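PDB 3TS7: geranyltranstransferase, which probably catalyses the magnesium-dependent joining of geranyl diphosphate to isopentenyl diphosphate, giving farnesyl diphosphate for isoprenoid synthesis. Local coordinates for residues Leu168-Gly172 against Lys173-Leu177; Gly189-Ile192 against Arg193-Val196; Leu201-Pro204 against Gly205-Glu209. All blocks are in the same frame, centred on the assembly; numbering follows the deposited sequence.

Contact 1: residues Leu168-Gly172 against Lys173-Leu177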
ATOM      1  N   LEU B 168       4.603  15.047 -12.192  1.00 48.49           N
ATOM      2  CA  LEU B 168       5.701  14.699 -13.094  1.00 50.06           C
ATOM      3  C   LEU B 168       5.386  15.039 -14.554  1.00 50.29           C
ATOM      4  O   LEU B 168       6.246  15.537 -15.269  1.00 52.69           O
ATOM      5  CB  LEU B 168       6.091  13.219 -12.950  1.00 47.38           C
ATOM      6  CG  LEU B 168       6.725  12.857 -11.602  1.00 56.14           C
ATOM      7  CD1 LEU B 168       7.045  11.370 -11.540  1.00 48.61           C
ATOM      8  CD2 LEU B 168       7.968  13.704 -11.305  1.00 45.10           C
ATOM      9  N   ALA B 169       4.146  14.794 -14.973  1.00 45.84           N
ATOM     10  CA  ALA B 169       3.698  15.043 -16.345  1.00 51.64           C
ATOM     11  C   ALA B 169       3.535  16.536 -16.700  1.00 58.82           C
ATOM     12  O   ALA B 169       3.232  16.882 -17.850  1.00 57.39           O
ATOM     13  CB  ALA B 169       2.380  14.280 -16.619  1.00 44.37           C
ATOM     14  N   SER B 170       3.731  17.416 -15.719  1.00 59.82           N
ATOM     15  CA  SER B 170       3.529  18.843 -15.919  1.00 60.32           C
ATOM     16  C   SER B 170       4.805  19.659 -15.677  1.00 64.85           C
ATOM     17  O   SER B 170       4.732  20.866 -15.450  1.00 66.28           O
ATOM     18  CB  SER B 170       2.418  19.339 -14.992  1.00 57.88           C
ATOM     19  OG  SER B 170       2.974  19.719 -13.742  1.00 48.47           O
ATOM     20  N   VAL B 171       5.967  19.010 -15.724  1.00 69.66           N
ATOM     21  CA  VAL B 171       7.234  19.681 -15.391  1.00 72.85           C
ATOM     22  C   VAL B 171       7.648  20.775 -16.381  1.00 76.28           C
ATOM     23  O   VAL B 171       8.295  21.752 -15.991  1.00 80.94           O
ATOM     24  CB  VAL B 171       8.412  18.687 -15.153  1.00 75.41           C
ATOM     25  CG1 VAL B 171       8.232  17.941 -13.822  1.00 73.32           C
ATOM     26  CG2 VAL B 171       8.576  17.716 -16.334  1.00 72.19           C
ATOM     27  N   GLY B 172       7.267  20.630 -17.646  1.00 72.52           N
ATOM     28  CA  GLY B 172       7.552  21.673 -18.628  1.00 75.43           C
ATOM     29  C   GLY B 172       6.332  22.477 -19.043  1.00 77.50           C
ATOM     30  O   GLY B 172       6.359  23.158 -20.068  1.00 81.60           O
ATOM     31  N   LYS B 173       5.272  22.418 -18.240  1.00 75.32           N
ATOM     32  CA  LYS B 173       3.958  22.924 -18.655  1.00 75.68           C
ATOM     33  C   LYS B 173       3.430  24.131 -17.874  1.00 75.40           C
ATOM     34  O   LYS B 173       3.888  24.439 -16.767  1.00 69.85           O
ATOM     35  CB  LYS B 173       2.917  21.794 -18.636  1.00 76.55           C
ATOM     36  CG  LYS B 173       3.130  20.735 -19.703  1.00 77.91           C
ATOM     37  CD  LYS B 173       1.843  19.977 -19.981  1.00 82.45           C
ATOM     38  CE  LYS B 173       1.947  19.168 -21.265  1.00 83.23           C
ATOM     39  NZ  LYS B 173       0.618  18.633 -21.680  1.00 79.80           N
ATOM     40  N   LYS B 174       2.467  24.812 -18.491  1.00 77.02           N
ATOM     41  CA  LYS B 174       1.758  25.930 -17.885  1.00 78.70           C
ATOM     42  C   LYS B 174       0.301  25.513 -17.691  1.00 75.46           C
ATOM     43  O   LYS B 174      -0.453  25.361 -18.659  1.00 80.19           O
ATOM     44  CB  LYS B 174       1.877  27.196 -18.757  1.00 77.70           C
ATOM     45  CG  LYS B 174       1.083  28.411 -18.247  1.00 84.86           C
ATOM     46  CD  LYS B 174       1.525  29.723 -18.902  1.00 87.32           C
ATOM     47  CE  LYS B 174       2.597  30.448 -18.081  1.00 85.38           C
ATOM     48  NZ  LYS B 174       2.043  31.132 -16.868  1.00 77.98           N
ATOM     49  N   LEU B 175      -0.075  25.308 -16.435  1.00 67.64           N
ATOM     50  CA  LEU B 175      -1.426  24.895 -16.092  1.00 59.00           C
ATOM     51  C   LEU B 175      -2.242  26.121 -15.729  1.00 53.85           C
ATOM     52  O   LEU B 175      -1.700  27.103 -15.256  1.00 57.16           O
ATOM     53  CB  LEU B 175      -1.389  23.937 -14.898  1.00 60.45           C
ATOM     54  CG  LEU B 175      -0.545  22.657 -14.979  1.00 56.27           C
ATOM     55  CD1 LEU B 175      -0.460  22.002 -13.604  1.00 44.99           C
ATOM     56  CD2 LEU B 175      -1.132  21.697 -15.996  1.00 56.87           C
ATOM     57  N   ASP B 176      -3.547  26.054 -15.951  1.00 53.56           N
ATOM     58  CA  ASP B 176      -4.501  27.039 -15.445  1.00 56.51           C
ATOM     59  C   ASP B 176      -4.628  26.934 -13.916  1.00 54.43           C
ATOM     60  O   ASP B 176      -3.997  26.079 -13.288  1.00 50.68           O
ATOM     61  CB  ASP B 176      -5.863  26.790 -16.089  1.00 59.75           C
ATOM     62  CG  ASP B 176      -6.308  25.335 -15.977  1.00 69.91           C
ATOM     63  OD1 ASP B 176      -7.525  25.087 -15.878  1.00 78.32           O
ATOM     64  OD2 ASP B 176      -5.440  24.431 -15.986  1.00 87.06           O
ATOM     65  N   LEU B 177      -5.432  27.808 -13.315  1.00 54.06           N
ATOM     66  CA  LEU B 177      -5.694  27.719 -11.873  1.00 47.28           C
ATOM     67  C   LEU B 177      -6.406  26.420 -11.437  1.00 45.90           C
ATOM     68  O   LEU B 177      -5.911  25.759 -10.517  1.00 43.77           O
ATOM     69  CB  LEU B 177      -6.371  28.987 -11.306  1.00 45.04           C
ATOM     70  CG  LEU B 177      -6.581  29.023  -9.773  1.00 51.59           C
ATOM     71  CD1 LEU B 177      -5.244  28.965  -9.001  1.00 41.90           C
ATOM     72  CD2 LEU B 177      -7.409  30.240  -9.344  1.00 46.16           C
TER
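Lys173 N donates to Ser170 O at 3.2 Å with an N-H...O angle of 157°, the bond that closes a type I beta turn running from Ser170 to Lys173. A first type I turn, Leu168 to Val171, shares Ser170 and Val171 with it, and the two together bend the chain just after helix 160-168. No side chain makes a polar bond across the join. A chi1 of -69° swings CG of Lys173 to the side of its own amide nitrogen, and from there the stretched chain carries Lys173 CD past Ala169 O at 4.0 Å, while the amine runs on away from the turn. Leu175 reaches back with one branch only: its CD1 lies 4.1 Å from Ser170 OG and 4.2 Å from Ser170 CB, a loose van der Waals touch. Ser170 is the buried member of this otherwise mostly exposed loop. Its OG, turned in over its own backbone (chi1 88°), makes a weak hydrogen bond to Asp167 O at the end of the preceding helix. Pro254 touches the side chains of both Ser170 and Leu175. Asp176 then occupies the N-cap of helix 177-201. Two overlapping type I turns and a short extended run thus form the surface connection between successive helices of this all-helical prenyl synthase fold.

Contact 2: residues Gly189-Ile192 against Arg193-Val196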
ATOM      1  N   GLY B 189      -3.613  16.979  -0.943  1.00 37.57           N
ATOM      2  CA  GLY B 189      -4.894  17.234  -0.310  1.00 32.62           C
ATOM      3  C   GLY B 189      -5.626  15.995   0.160  1.00 33.63           C
ATOM      4  O   GLY B 189      -6.173  15.995   1.260  1.00 32.11           O
ATOM      5  N   ALA B 190      -5.624  14.933  -0.651  1.00 29.17           N
ATOM      6  CA  ALA B 190      -6.412  13.739  -0.336  1.00 27.41           C
ATOM      7  C   ALA B 190      -5.964  13.120   0.993  1.00 31.28           C
ATOM      8  O   ALA B 190      -6.811  12.758   1.810  1.00 32.49           O
ATOM      9  CB  ALA B 190      -6.376  12.710  -1.492  1.00 32.81           C
ATOM     10  N   LEU B 191      -4.652  13.055   1.233  1.00 33.45           N
ATOM     11  CA  LEU B 191      -4.148  12.418   2.459  1.00 30.99           C
ATOM     12  C   LEU B 191      -4.375  13.300   3.693  1.00 35.68           C
ATOM     13  O   LEU B 191      -4.550  12.789   4.799  1.00 35.02           O
ATOM     14  CB  LEU B 191      -2.665  12.029   2.346  1.00 31.77           C
ATOM     15  CG  LEU B 191      -2.106  11.077   3.417  1.00 35.94           C
ATOM     16  CD1 LEU B 191      -2.879   9.758   3.439  1.00 40.87           C
ATOM     17  CD2 LEU B 191      -0.601  10.846   3.264  1.00 34.00           C
ATOM     18  N   ILE B 192      -4.371  14.619   3.503  1.00 32.94           N
ATOM     19  CA  ILE B 192      -4.673  15.555   4.594  1.00 32.60           C
ATOM     20  C   ILE B 192      -6.137  15.431   4.987  1.00 28.87           C
ATOM     21  O   ILE B 192      -6.461  15.330   6.175  1.00 31.08           O
ATOM     22  CB  ILE B 192      -4.298  17.016   4.201  1.00 35.12           C
ATOM     23  CG1 ILE B 192      -2.785  17.206   4.330  1.00 35.10           C
ATOM     24  CG2 ILE B 192      -5.028  18.037   5.070  1.00 34.02           C
ATOM     25  CD1 ILE B 192      -2.254  18.353   3.491  1.00 38.47           C
ATOM     26  N   ARG B 193      -7.028  15.400   3.995  1.00 23.55           N
ATOM     27  CA  ARG B 193      -8.440  15.191   4.255  1.00 26.66           C
ATOM     28  C   ARG B 193      -8.701  13.819   4.854  1.00 35.59           C
ATOM     29  O   ARG B 193      -9.608  13.676   5.678  1.00 34.04           O
ATOM     30  CB  ARG B 193      -9.261  15.348   2.978  1.00 28.34           C
ATOM     31  CG  ARG B 193      -9.216  16.804   2.422  1.00 27.42           C
ATOM     32  CD  ARG B 193      -9.569  16.830   0.975  1.00 31.42           C
ATOM     33  NE  ARG B 193     -11.007  16.729   0.772  1.00 29.63           N
ATOM     34  CZ  ARG B 193     -11.608  16.942  -0.393  1.00 37.51           C
ATOM     35  NH1 ARG B 193     -12.919  16.852  -0.478  1.00 34.78           N
ATOM     36  NH2 ARG B 193     -10.891  17.253  -1.477  1.00 41.48           N
ATOM     37  N   ALA B 194      -7.910  12.818   4.449  1.00 28.31           N
ATOM     38  CA  ALA B 194      -8.069  11.463   5.041  1.00 26.32           C
ATOM     39  C   ALA B 194      -7.770  11.524   6.512  1.00 24.91           C
ATOM     40  O   ALA B 194      -8.465  10.894   7.287  1.00 28.08           O
ATOM     41  CB  ALA B 194      -7.125  10.437   4.359  1.00 29.02           C
ATOM     42  N   SER B 195      -6.743  12.276   6.898  1.00 25.51           N
ATOM     43  CA  SER B 195      -6.349  12.362   8.312  1.00 36.99           C
ATOM     44  C   SER B 195      -7.479  12.879   9.199  1.00 40.07           C
ATOM     45  O   SER B 195      -7.651  12.438  10.343  1.00 33.82           O
ATOM     46  CB  SER B 195      -5.135  13.261   8.461  1.00 36.22           C
ATOM     47  OG  SER B 195      -4.135  12.833   7.573  1.00 55.13           O
ATOM     48  N   VAL B 196      -8.271  13.784   8.629  1.00 34.80           N
ATOM     49  CA  VAL B 196      -9.388  14.383   9.324  1.00 32.58           C
ATOM     50  C   VAL B 196     -10.586  13.443   9.321  1.00 33.21           C
ATOM     51  O   VAL B 196     -11.236  13.269  10.359  1.00 32.96           O
ATOM     52  CB  VAL B 196      -9.714  15.794   8.715  1.00 32.06           C
ATOM     53  CG1 VAL B 196     -11.072  16.305   9.176  1.00 30.68           C
ATOM     54  CG2 VAL B 196      -8.623  16.754   9.107  1.00 26.67           C
TER
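Leu191 O accepts twice from Ser195: the backbone N donates from 3.1 Å and the hydroxyl OG from 2.8 Å. OG sits anti to its own carbonyl carbon (chi1 -52°), which turns the hydroxyl back along the helix to a point 18° off the plane of the Leu191 carbonyl. Without the hydroxyl, as with an alanine here, Leu191 O would probably be left with the backbone N-H of Ser195 as its one donor from this residue. Two residues earlier, Arg193 N donates almost straight to Gly189 O at 2.9 Å (173°), and the Arg193 side chain passes over the same oxygen, CG at 3.4 Å and CD at 3.5 Å. These methylenes lie close against the Gly189 carbonyl before the chain bends at chi3 and leads away to Asp215, with which NH1 forms a salt bridge. Ala194 N bonds to Ala190 O at 2.9 Å, and Ala194 CB rests 4.4 Å from Leu191 CD1. The next shell is made of other helices: 53-65 and 73-90 both meet Leu191 and Ser195, 141-155 takes Ala190, Leu191 and Ala194, and 208-237 meets Ile192, Arg193 and Val196. Thr58 also bonds to Ser195 O. Helix 177-201 is therefore enclosed on several faces, as expected of an inner helix in the all-alpha bundle of the trans-prenyl synthases.

Contact 3: residues Leu201-Pro204 against Gly205-Glu209. With PO4 (phosphate ion), chain G.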
ATOM      1  N   LEU B 201     -14.533   9.166  11.574  1.00 31.55           N
ATOM      2  CA  LEU B 201     -15.046   7.787  11.562  1.00 34.34           C
ATOM      3  C   LEU B 201     -14.873   7.061  12.907  1.00 27.44           C
ATOM      4  O   LEU B 201     -15.502   6.030  13.129  1.00 37.20           O
ATOM      5  CB  LEU B 201     -14.387   6.976  10.430  1.00 29.53           C
ATOM      6  CG  LEU B 201     -14.813   7.339   9.003  1.00 25.91           C
ATOM      7  CD1 LEU B 201     -13.791   6.814   7.948  1.00 27.01           C
ATOM      8  CD2 LEU B 201     -16.245   6.883   8.700  1.00 29.89           C
ATOM      9  N   ALA B 202     -14.003   7.575  13.775  1.00 32.40           N
ATOM     10  CA  ALA B 202     -13.879   7.050  15.146  1.00 36.06           C
ATOM     11  C   ALA B 202     -14.895   7.652  16.138  1.00 41.15           C
ATOM     12  O   ALA B 202     -14.816   7.403  17.364  1.00 35.70           O
ATOM     13  CB  ALA B 202     -12.459   7.212  15.646  1.00 38.69           C
ATOM     14  N   ARG B 203     -15.845   8.432  15.608  1.00 36.22           N
ATOM     15  CA  ARG B 203     -16.947   8.988  16.397  1.00 40.02           C
ATOM     16  C   ARG B 203     -18.247   8.402  15.875  1.00 42.98           C
ATOM     17  O   ARG B 203     -18.845   8.955  14.963  1.00 37.29           O
ATOM     18  CB  ARG B 203     -17.004  10.515  16.292  1.00 42.37           C
ATOM     19  CG  ARG B 203     -17.642  11.271  17.494  1.00 47.05           C
ATOM     20  CD  ARG B 203     -19.115  10.957  17.709  1.00 56.79           C
ATOM     21  NE  ARG B 203     -19.948  12.149  17.826  1.00 69.93           N
ATOM     22  CZ  ARG B 203     -21.276  12.137  17.922  1.00 62.29           C
ATOM     23  NH1 ARG B 203     -21.950  13.277  18.011  1.00 52.89           N
ATOM     24  NH2 ARG B 203     -21.934  10.988  17.928  1.00 56.62           N
ATOM     25  N   PRO B 204     -18.714   7.292  16.474  1.00 46.85           N
ATOM     26  CA  PRO B 204     -19.930   6.653  15.950  1.00 48.10           C
ATOM     27  C   PRO B 204     -21.140   7.614  15.879  1.00 49.94           C
ATOM     28  O   PRO B 204     -21.428   8.328  16.840  1.00 44.04           O
ATOM     29  CB  PRO B 204     -20.162   5.492  16.937  1.00 46.15           C
ATOM     30  CG  PRO B 204     -18.745   5.172  17.448  1.00 45.40           C
ATOM     31  CD  PRO B 204     -18.124   6.534  17.598  1.00 48.23           C
ATOM     32  N   GLY B 205     -21.789   7.677  14.718  1.00 42.39           N
ATOM     33  CA  GLY B 205     -22.994   8.481  14.558  1.00 47.00           C
ATOM     34  C   GLY B 205     -22.829   9.990  14.357  1.00 46.67           C
ATOM     35  O   GLY B 205     -23.829  10.703  14.289  1.00 45.20           O
ATOM     36  N   LEU B 206     -21.585  10.469  14.264  1.00 45.30           N
ATOM     37  CA  LEU B 206     -21.268  11.876  13.952  1.00 43.59           C
ATOM     38  C   LEU B 206     -22.063  12.334  12.741  1.00 41.79           C
ATOM     39  O   LEU B 206     -22.043  11.658  11.713  1.00 40.76           O
ATOM     40  CB  LEU B 206     -19.778  12.034  13.668  1.00 42.00           C
ATOM     41  CG  LEU B 206     -19.236  13.443  13.459  1.00 43.73           C
ATOM     42  CD1 LEU B 206     -18.857  14.060  14.787  1.00 43.72           C
ATOM     43  CD2 LEU B 206     -18.028  13.395  12.559  1.00 30.50           C
ATOM     44  N   PRO B 207     -22.826  13.443  12.881  1.00 42.60           N
ATOM     45  CA  PRO B 207     -23.671  13.947  11.793  1.00 39.82           C
ATOM     46  C   PRO B 207     -22.879  14.207  10.506  1.00 39.40           C
ATOM     47  O   PRO B 207     -21.701  14.582  10.567  1.00 33.78           O
ATOM     48  CB  PRO B 207     -24.216  15.258  12.363  1.00 40.01           C
ATOM     49  CG  PRO B 207     -24.330  14.966  13.832  1.00 42.42           C
ATOM     50  CD  PRO B 207     -23.104  14.148  14.151  1.00 39.99           C
ATOM     51  N   ALA B 208     -23.536  14.004   9.366  1.00 36.85           N
ATOM     52  CA  ALA B 208     -22.909  14.175   8.047  1.00 39.77           C
ATOM     53  C   ALA B 208     -22.410  15.603   7.847  1.00 38.70           C
ATOM     54  O   ALA B 208     -21.367  15.821   7.220  1.00 36.14           O
ATOM     55  CB  ALA B 208     -23.897  13.800   6.936  1.00 38.89           C
ATOM     56  N   GLU B 209     -23.146  16.576   8.395  1.00 38.35           N
ATOM     57  CA  GLU B 209     -22.731  17.978   8.324  1.00 35.54           C
ATOM     58  C   GLU B 209     -21.392  18.237   9.005  1.00 30.69           C
ATOM     59  O   GLU B 209     -20.635  19.086   8.555  1.00 34.43           O
ATOM     60  CB  GLU B 209     -23.801  18.942   8.862  1.00 42.91           C
ATOM     61  CG  GLU B 209     -23.584  20.368   8.382  1.00 54.67           C
ATOM     62  CD  GLU B 209     -24.388  21.431   9.115  1.00 73.77           C
ATOM     63  OE1 GLU B 209     -23.870  22.573   9.201  1.00 59.74           O
ATOM     64  OE2 GLU B 209     -25.519  21.147   9.579  1.00 79.75           O
TER
HETATM   65  P   PO4 G 325     -19.539  16.347  18.321  1.00 71.45           P
HETATM   66  O1  PO4 G 325     -18.922  14.957  18.326  1.00 50.32           O
HETATM   67  O2  PO4 G 325     -19.477  16.934  19.721  1.00 69.28           O
HETATM   68  O3  PO4 G 325     -18.777  17.265  17.387  1.00 50.78           O
HETATM   69  O4  PO4 G 325     -20.973  16.222  17.835  1.00 58.85           O
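Arg203 folds its guanidinium back over the turn that it begins, so that the flat group lies across the backbone of Leu206 while its edge holds a phosphate ion. The motif is a type II beta turn from Arg203 to Leu206, closed by Leu206 N donating to Arg203 O at 3.2 Å (164°). Pro204 and Gly205 fill its two central positions. Gly205 has a positive phi of 79°, and a CB there would run into Pro204 O, so glycine suits the place. The turn links helix 177-201 to helix 208-237, with Pro207 at the N-cap of the second. Arg203 CG points roughly opposite its backbone N (chi1 -153°), and bends further along bring the planar end round. Leu206 CA then sits 3.9 Å above the guanidinium plane, over its centre, and the two side chains cross at about a right angle. Arg203 NH2 donates to Pro204 O at 2.9 Å, tying the arginine to the central peptide of its own turn and fixing the rotation of the group. That leaves NE and NH1 to grip the phosphate, which was probably taken up from the crystallisation liquor. Arg203 NH1 donates to phosphate O4 at 3.1 Å and only weakly to O1. Gln210 NE2, in the first turn of helix 208-237, also bonds to the ion. Inward, Ile65 at the end of helix 53-65 touches both Arg203 and Leu206, and Phe211 backs the buried Leu206 side chain. Phosphate O1 rests 3.7 Å from the methyl Leu206 CD1 and takes a nearly straight bond from Arg203 NE at 3.0 Å.

Overall arrangement
All three contacts are local, and they follow one another along the chain: contact 1 leads into helix 177-201, contact 2 lies within it, and contact 3 leads from it into helix 208-237. Contact 2 is core, its centre about 7 Å from that of the chain, and relies on helical backbone bonds, a serine hydroxyl and mostly apolar neighbours, with an Arg193-Asp215 salt bridge. Contacts 1 and 3 are surface turns, their centres about 38 Å apart. Contact 1 has one hydrogen bond between its segments, backbone to backbone, whereas in contact 3 an arginine binds both its own turn and an anion. Helix 208-237 packs on contact 2 and starts in contact 3.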